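Local coordinates for hypothetical protein (Bacteroides ovatus, PDB 4EPS) that is probably a component of the tip of fimbriae, surface filaments that mediate cell adhesion and biofilm formation, at residues 185-190 against 272-277. Numbering follows the deposited sequence.
Sequences TPYVAM and DYYYAD
Y187 brings its phenol oxygen to the rim of the Y274 ring, and the two side chains, arriving from opposite directions, meet at the hydroxyl end of Y187 and the CE1-CZ edge and hydroxyl of Y274. Y274 OH, in the plane of the Y187 ring and at its edge, donates to Y187 OH at 2.8 Å. Both rings swing out with CG anti to the backbone N (chi1 179° for Y187 and -162° for Y274), which lets them span the gap between strands 187-190 and 273-275. Y187 OH is also hydrogen-bonded to G278 O, so the oxygen of buried Y187 links Y274 OH to the backbone just after D277.

A second junction is made by backbone. D277 O sits 3.2 Å from A189 CA in a CA-H...O contact and accepts a weak, bent bond from M190 N. One water donates to D277 O at 2.8 Å and to V188 O, and accepts from M190 N. Beside it, D277 CB packs 3.3 Å from M190 O, while D277 OD1 is hydrogen-bonded to S279 OG.

Strand 187-190 pairs with strand 148-174, and strand 273-275 with strand 293-300. The junction between them is mainly polar: a tyrosine hydroxyl pair passes on to G278 O, and one water supplements a weak direct backbone bond.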
loop_
_atom_site.group_PDB
_atom_site.type_symbol
_atom_site.label_atom_id
_atom_site.label_comp_id
_atom_site.label_asym_id
_atom_site.label_seq_id
_atom_site.Cartn_x
_atom_site.Cartn_y
_atom_site.Cartn_z
ATOM N N THR A 185 16.500 6.963 6.962
ATOM C CA THR A 185 17.025 7.058 5.602
ATOM C C THR A 185 16.374 5.971 4.745
ATOM O O THR A 185 15.860 5.007 5.323
ATOM C CB THR A 185 18.592 6.906 5.691
ATOM O OG1 THR A 185 19.220 7.405 4.513
ATOM C CG2 THR A 185 19.048 5.488 5.939
ATOM N N PRO A 186 16.412 6.048 3.392
ATOM C CA PRO A 186 15.784 4.983 2.598
ATOM C C PRO A 186 16.361 3.597 2.884
ATOM O O PRO A 186 17.562 3.431 3.145
ATOM C CB PRO A 186 16.068 5.407 1.147
ATOM C CG PRO A 186 16.147 6.904 1.219
ATOM C CD PRO A 186 16.900 7.139 2.514
ATOM N N TYR A 187 15.469 2.612 2.902
ATOM C CA TYR A 187 15.837 1.204 3.064
ATOM C C TYR A 187 16.066 0.678 1.672
ATOM O O TYR A 187 15.126 0.676 0.891
ATOM C CB TYR A 187 14.696 0.434 3.773
ATOM C CG TYR A 187 15.018 -1.034 3.937
ATOM C CD1 TYR A 187 14.774 -1.943 2.906
ATOM C CD2 TYR A 187 15.585 -1.514 5.118
ATOM C CE1 TYR A 187 15.068 -3.297 3.053
ATOM C CE2 TYR A 187 15.900 -2.865 5.271
ATOM C CZ TYR A 187 15.640 -3.750 4.237
ATOM O OH TYR A 187 15.954 -5.070 4.393
ATOM N N VAL A 188 17.288 0.212 1.349
ATOM C CA VAL A 188 17.583 -0.216 -0.021
ATOM C C VAL A 188 18.222 -1.587 -0.059
ATOM O O VAL A 188 19.269 -1.802 0.544
ATOM C CB VAL A 188 18.493 0.827 -0.773
ATOM C CG1 VAL A 188 18.704 0.417 -2.235
ATOM C CG2 VAL A 188 17.910 2.244 -0.695
ATOM N N ALA A 189 17.609 -2.491 -0.805
ATOM C CA ALA A 189 18.141 -3.835 -1.066
ATOM C C ALA A 189 19.169 -3.692 -2.203
ATOM O O ALA A 189 18.824 -3.174 -3.255
ATOM C CB ALA A 189 17.011 -4.772 -1.485
HETATM N N MSE A 190 20.410 -4.087 -1.975
HETATM C CA MSE A 190 21.488 -3.931 -2.972
HETATM C C MSE A 190 22.091 -5.268 -3.323
HETATM O O MSE A 190 22.073 -6.192 -2.509
HETATM C CB MSE A 190 22.556 -2.992 -2.409
HETATM C CG MSE A 190 22.065 -1.558 -2.317
HETATM SE SE MSE A 190 23.268 -0.455 -1.359
HETATM C CE MSE A 190 22.791 -0.974 0.585
ATOM N N ASP A 272 7.045 -12.573 6.932
ATOM C CA ASP A 272 7.608 -12.272 5.614
ATOM C C ASP A 272 9.000 -12.929 5.458
ATOM O O ASP A 272 9.727 -13.068 6.449
ATOM C CB ASP A 272 7.730 -10.769 5.379
ATOM C CG ASP A 272 6.424 -10.023 5.106
ATOM O OD1 ASP A 272 5.352 -10.697 4.975
ATOM O OD2 ASP A 272 6.467 -8.785 5.022
ATOM N N TYR A 273 9.352 -13.332 4.235
ATOM C CA TYR A 273 10.651 -13.974 3.934
ATOM C C TYR A 273 11.713 -12.898 3.726
ATOM O O TYR A 273 11.493 -11.940 2.978
ATOM C CB TYR A 273 10.539 -14.902 2.681
ATOM C CG TYR A 273 9.531 -16.013 2.886
ATOM C CD1 TYR A 273 9.891 -17.195 3.536
ATOM C CD2 TYR A 273 8.226 -15.896 2.407
ATOM C CE1 TYR A 273 8.965 -18.223 3.729
ATOM C CE2 TYR A 273 7.282 -16.904 2.619
ATOM C CZ TYR A 273 7.662 -18.073 3.259
ATOM O OH TYR A 273 6.739 -19.069 3.459
ATOM N N TYR A 274 12.866 -13.059 4.381
ATOM C CA TYR A 274 13.966 -12.100 4.362
ATOM C C TYR A 274 15.175 -12.683 3.643
ATOM O O TYR A 274 15.568 -13.825 3.895
ATOM C CB TYR A 274 14.342 -11.697 5.817
ATOM C CG TYR A 274 15.147 -10.413 5.850
ATOM C CD1 TYR A 274 14.521 -9.173 5.750
ATOM C CD2 TYR A 274 16.539 -10.439 5.965
ATOM C CE1 TYR A 274 15.255 -7.990 5.793
ATOM C CE2 TYR A 274 17.283 -9.261 6.005
ATOM C CZ TYR A 274 16.635 -8.040 5.918
ATOM O OH TYR A 274 17.358 -6.876 5.928
ATOM N N TYR A 275 15.760 -11.901 2.729
ATOM C CA TYR A 275 16.837 -12.388 1.857
ATOM C C TYR A 275 18.197 -11.715 2.105
ATOM O O TYR A 275 18.272 -10.660 2.712
ATOM C CB TYR A 275 16.399 -12.225 0.374
ATOM C CG TYR A 275 15.304 -13.215 0.041
ATOM C CD1 TYR A 275 13.969 -12.942 0.349
ATOM C CD2 TYR A 275 15.606 -14.468 -0.505
ATOM C CE1 TYR A 275 12.972 -13.905 0.178
ATOM C CE2 TYR A 275 14.607 -15.421 -0.725
ATOM C CZ TYR A 275 13.292 -15.133 -0.382
ATOM O OH TYR A 275 12.311 -16.078 -0.564
ATOM N N ALA A 276 19.275 -12.355 1.621
ATOM C CA ALA A 276 20.667 -11.921 1.780
ATOM C C ALA A 276 20.931 -10.485 1.276
ATOM O O ALA A 276 21.819 -9.811 1.805
ATOM C CB ALA A 276 21.598 -12.902 1.084
ATOM N N ASP A 277 20.143 -9.992 0.309
ATOM C CA ASP A 277 20.346 -8.631 -0.206
ATOM C C ASP A 277 19.490 -7.611 0.578
ATOM O O ASP A 277 19.549 -6.405 0.303
ATOM C CB ASP A 277 20.015 -8.590 -1.722
ATOM C CG ASP A 277 18.553 -8.861 -2.067
ATOM O OD1 ASP A 277 17.816 -9.412 -1.197
ATOM O OD2 ASP A 277 18.160 -8.598 -3.226
HETATM O O HOH W 1 20.923 -4.157 1.103
#